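Local coordinates for uncharacterized protein (Bacteroides uniformis, PDB 4K61) that is of unknown function but belongs to a PepSY-like family of putative beta-lactamase-inhibitor-like proteins, built round a long antiparallel sheet, at residues L114-P117 with T118-I122; D2-A6 with D7-A11. All coordinates share one frame; numbering follows the deposited sequence.

Two local contacts illustrate how short pieces of chain close on themselves at the two ends of an extended antiparallel sheet. Contact 2 (residues 2-6 with 7-11) starts the first helix, 6-15, which packs against strands 23-27, 30-37 and 40-46; contact 1 (114-117 with 118-122) turns the chain into strand 121-126, the last of the sheet. Their centres stand about 33 Å apart on opposite sides of the chain's centre, and their nearest atoms are about 23 Å from each other, so they do not touch. No ligand or active site is known to join them. In each, a polar side chain bonds back to an earlier residue: Glu120 to Thr116, and Gln9 to Ala4.

Contact 1: residues L114-P117 with T118-I122; sequences LFTP and TGEII
Thr116 and Glu120 meet at an angle beside the turn of a tight hairpin, the hydroxyl OG1 of Thr116 giving its hydrogen to Glu120 OE1 at 2.7 Å. The hydroxyl faces inward over the turn because chi1 of 65° sets OG1 between the backbone N and the carbonyl carbon. Glu120 bends at chi2 (87°) to bring its carboxylate back, and OE1 is met on its anti side, 34° out of the carboxylate plane. Thr118 OG1 also approaches OE1, at a separation too short to weigh heavily, while Thr116 OG1 accepts a weak bond from Thr118 N. The other branch of Thr116, CG2, rests against Ile122 CG2 at 3.5 Å.

The backbone beneath is a type I turn from Thr116 to Gly119 with a G1 bulge: Gly119 N binds Thr116 O, and Thr116 N binds Glu120 O, both at 2.9 Å. Beyond it, Phe115 and Ile121 form a non-hydrogen-bonded antiparallel pair whose side chains run side by side in the same direction. Ile121 CG1 presses obliquely on Phe115 CE2 at 3.4 Å, and Gly119 O lies at the ring edge, near its plane, 3.7 Å from CD2. The Phe115 side chain also touches Val69, Ala72 and Phe73 of helix 67-75. Next along the ladder, Ile122 N binds Leu114 O at 2.9 Å.

The Thr116 side thus mixes a polar bond with a methyl contact, while Phe115 and Ile121 lie on the other face. The Thr116 hydroxyl on OE1 would probably favour the ionised form of Glu120 and limit its rotation.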
loop_
_atom_site.group_PDB
_atom_site.type_symbol
_atom_site.label_atom_id
_atom_site.label_comp_id
_atom_site.label_asym_id
_atom_site.label_seq_id
_atom_site.Cartn_x
_atom_site.Cartn_y
_atom_site.Cartn_z
ATOM N N LEU A 114 7.628 7.752 1.877
ATOM C CA LEU A 114 7.206 7.471 0.508
ATOM C C LEU A 114 8.353 7.789 -0.439
ATOM O O LEU A 114 8.873 8.881 -0.423
ATOM C CB LEU A 114 5.980 8.264 0.154
ATOM C CG LEU A 114 4.796 8.159 1.102
ATOM C CD1 LEU A 114 3.627 8.950 0.516
ATOM C CD2 LEU A 114 4.408 6.709 1.367
ATOM N N PHE A 115 8.759 6.767 -1.198
ATOM C CA PHE A 115 9.821 6.864 -2.160
ATOM C C PHE A 115 9.267 6.703 -3.578
ATOM O O PHE A 115 8.374 5.869 -3.814
ATOM C CB PHE A 115 10.816 5.727 -1.964
ATOM C CG PHE A 115 11.565 5.758 -0.673
ATOM C CD1 PHE A 115 11.062 5.136 0.459
ATOM C CD2 PHE A 115 12.805 6.387 -0.598
ATOM C CE1 PHE A 115 11.800 5.116 1.637
ATOM C CE2 PHE A 115 13.515 6.411 0.573
ATOM C CZ PHE A 115 13.029 5.770 1.694
ATOM N N THR A 116 9.828 7.427 -4.540
ATOM C CA THR A 116 9.625 7.083 -5.935
ATOM C C THR A 116 10.410 5.788 -6.230
ATOM O O THR A 116 11.281 5.395 -5.445
ATOM C CB THR A 116 10.163 8.171 -6.882
ATOM O OG1 THR A 116 11.582 8.267 -6.746
ATOM C CG2 THR A 116 9.539 9.508 -6.550
ATOM N N PRO A 117 10.120 5.145 -7.367
ATOM C CA PRO A 117 10.845 3.904 -7.664
ATOM C C PRO A 117 12.350 4.110 -7.868
ATOM O O PRO A 117 13.114 3.146 -7.785
ATOM C CB PRO A 117 10.155 3.404 -8.941
ATOM C CG PRO A 117 8.784 4.008 -8.896
ATOM C CD PRO A 117 9.036 5.380 -8.336
ATOM N N THR A 118 12.783 5.343 -8.123
ATOM C CA THR A 118 14.209 5.653 -8.247
ATOM C C THR A 118 14.821 6.175 -6.942
ATOM O O THR A 118 15.945 6.637 -6.929
ATOM C CB THR A 118 14.471 6.669 -9.393
ATOM O OG1 THR A 118 13.614 7.811 -9.264
ATOM C CG2 THR A 118 14.228 6.019 -10.751
ATOM N N GLY A 119 14.073 6.129 -5.852
ATOM C CA GLY A 119 14.606 6.416 -4.516
ATOM C C GLY A 119 14.542 7.835 -4.003
ATOM O O GLY A 119 15.084 8.136 -2.928
ATOM N N GLU A 120 13.823 8.710 -4.696
ATOM C CA GLU A 120 13.657 10.047 -4.167
ATOM C C GLU A 120 12.573 9.997 -3.094
ATOM O O GLU A 120 11.544 9.373 -3.286
ATOM C CB GLU A 120 13.303 11.016 -5.270
ATOM C CG GLU A 120 14.503 11.275 -6.186
ATOM C CD GLU A 120 14.631 10.270 -7.305
ATOM O OE1 GLU A 120 13.589 9.738 -7.742
ATOM O OE2 GLU A 120 15.783 10.051 -7.787
ATOM N N ILE A 121 12.820 10.657 -1.973
ATOM C CA ILE A 121 11.817 10.744 -0.932
ATOM C C ILE A 121 10.847 11.849 -1.279
ATOM O O ILE A 121 11.261 12.992 -1.397
ATOM C CB ILE A 121 12.445 11.029 0.419
ATOM C CG1 ILE A 121 13.320 9.831 0.832
ATOM C CG2 ILE A 121 11.357 11.247 1.472
ATOM C CD1 ILE A 121 14.169 10.102 2.039
ATOM N N ILE A 122 9.554 11.530 -1.383
ATOM C CA ILE A 122 8.561 12.525 -1.706
ATOM C C ILE A 122 7.765 13.011 -0.481
ATOM O O ILE A 122 7.239 14.109 -0.484
ATOM C CB ILE A 122 7.640 12.076 -2.856
ATOM C CG1 ILE A 122 6.926 10.789 -2.540
ATOM C CG2 ILE A 122 8.470 11.867 -4.137
ATOM C CD1 ILE A 122 6.183 10.202 -3.736
#

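Contact 2: residues D2-A6 with D7-A11; sequences DWAPA and DVQAA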
loop_
_atom_site.group_PDB
_atom_site.type_symbol
_atom_site.label_atom_id
_atom_site.label_comp_id
_atom_site.label_asym_id
_atom_site.label_seq_id
_atom_site.Cartn_x
_atom_site.Cartn_y
_atom_site.Cartn_z
ATOM N N ASP A 2 -24.650 -7.259 -0.024
ATOM C CA ASP A 2 -23.798 -6.671 1.021
ATOM C C ASP A 2 -22.299 -6.633 0.717
ATOM O O ASP A 2 -21.786 -7.353 -0.161
ATOM C CB ASP A 2 -24.004 -7.397 2.357
ATOM C CG ASP A 2 -25.458 -7.393 2.831
ATOM O OD1 ASP A 2 -26.120 -6.324 2.925
ATOM O OD2 ASP A 2 -25.936 -8.499 3.140
ATOM N N TRP A 3 -21.619 -5.772 1.471
ATOM C CA TRP A 3 -20.160 -5.561 1.423
ATOM C C TRP A 3 -19.572 -4.954 0.160
ATOM O O TRP A 3 -18.884 -3.932 0.267
ATOM C CB TRP A 3 -19.394 -6.819 1.871
ATOM C CG TRP A 3 -19.434 -6.917 3.360
ATOM C CD1 TRP A 3 -20.297 -7.667 4.127
ATOM C CD2 TRP A 3 -18.636 -6.156 4.278
ATOM N NE1 TRP A 3 -20.062 -7.433 5.466
ATOM C CE2 TRP A 3 -19.051 -6.511 5.587
ATOM C CE3 TRP A 3 -17.624 -5.196 4.122
ATOM C CZ2 TRP A 3 -18.458 -5.963 6.731
ATOM C CZ3 TRP A 3 -17.035 -4.651 5.266
ATOM C CH2 TRP A 3 -17.450 -5.042 6.547
ATOM N N ALA A 4 -19.801 -5.566 -1.008
ATOM C CA ALA A 4 -19.381 -4.987 -2.291
ATOM C C ALA A 4 -20.439 -5.258 -3.364
ATOM O O ALA A 4 -20.904 -6.385 -3.477
ATOM C CB ALA A 4 -18.073 -5.578 -2.705
ATOM N N PRO A 5 -20.872 -4.214 -4.116
ATOM C CA PRO A 5 -21.866 -4.408 -5.175
ATOM C C PRO A 5 -21.355 -5.316 -6.277
ATOM O O PRO A 5 -20.158 -5.485 -6.415
ATOM C CB PRO A 5 -22.104 -2.997 -5.744
ATOM C CG PRO A 5 -21.369 -2.068 -4.884
ATOM C CD PRO A 5 -20.389 -2.830 -4.055
ATOM N N ALA A 6 -22.290 -5.869 -7.056
ATOM C CA ALA A 6 -21.959 -6.850 -8.100
ATOM C C ALA A 6 -20.975 -6.296 -9.148
ATOM O O ALA A 6 -20.033 -6.993 -9.522
ATOM C CB ALA A 6 -23.210 -7.359 -8.767
ATOM N N ASP A 7 -21.161 -5.050 -9.594
ATOM C CA ASP A 7 -20.243 -4.466 -10.595
ATOM C C ASP A 7 -18.814 -4.247 -10.077
ATOM O O ASP A 7 -17.845 -4.346 -10.840
ATOM C CB ASP A 7 -20.784 -3.162 -11.164
ATOM C CG ASP A 7 -20.891 -2.046 -10.124
ATOM O OD1 ASP A 7 -20.804 -2.309 -8.902
ATOM O OD2 ASP A 7 -21.080 -0.874 -10.534
ATOM N N VAL A 8 -18.666 -3.976 -8.784
ATOM C CA VAL A 8 -17.315 -3.912 -8.173
ATOM C C VAL A 8 -16.675 -5.289 -8.088
ATOM O O VAL A 8 -15.498 -5.464 -8.418
ATOM C CB VAL A 8 -17.371 -3.251 -6.774
ATOM C CG1 VAL A 8 -16.045 -3.379 -6.047
ATOM C CG2 VAL A 8 -17.749 -1.789 -6.920
ATOM N N GLN A 9 -17.439 -6.291 -7.669
ATOM C CA GLN A 9 -16.913 -7.655 -7.619
ATOM C C GLN A 9 -16.522 -8.108 -9.016
ATOM O O GLN A 9 -15.483 -8.761 -9.189
ATOM C CB GLN A 9 -17.931 -8.625 -6.995
ATOM C CG GLN A 9 -18.219 -8.296 -5.529
ATOM C CD GLN A 9 -18.939 -9.407 -4.801
ATOM O OE1 GLN A 9 -18.557 -10.569 -4.879
ATOM N NE2 GLN A 9 -19.994 -9.047 -4.075
ATOM N N ALA A 10 -17.327 -7.734 -10.006
ATOM C CA ALA A 10 -17.038 -8.082 -11.418
ATOM C C ALA A 10 -15.788 -7.365 -11.932
ATOM O O ALA A 10 -14.975 -7.948 -12.683
ATOM C CB ALA A 10 -18.225 -7.761 -12.311
ATOM N N ALA A 11 -15.601 -6.129 -11.510
ATOM C CA ALA A 11 -14.403 -5.369 -11.926
ATOM C C ALA A 11 -13.116 -5.991 -11.403
ATOM O O ALA A 11 -12.125 -6.035 -12.123
ATOM C CB ALA A 11 -14.479 -3.930 -11.484
HETATM O O HOH W 1 -22.470 -9.477 -2.015
#
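Gln9 lays its CG beside the methyl of Ala4, 3.9 Å from Ala4 CB, and carries its amide back over the chain that leads into the helix. With chi1 at -64° CG lies beside the backbone N, and the chain is extended beyond it (chi2 -166°), long enough for NE2 to reach Ala4 O at 2.9 Å. The N-H points almost straight at that oxygen (164°), which lies close to the amide plane although NE2 itself stands above the carbonyl plane. A water that donates to Asp2 O takes a second, weak bond from NE2.

Pro5 is the N-cap. Its carbonyl O accepts Gln9 N at 3.1 Å as the first helical bond, and Ala6 O follows with Ala10 N at 2.8 Å. Obliquely against the proline ring, Val8 CG2 meets Pro5 CD at 4.0 Å; Trp24 and Tyr31 of the sheet also touch Val8. Asp7 OD1 sits 3.5 Å from Pro5 CB, at an angle to the ring, and bonds weakly to Val8 N.

Proline brings no polar side-chain group to this cap. The Asp7 carboxylate within the first turn probably suits the positive end of the helix dipole, while Gln9 ties the preceding loop to the helix start.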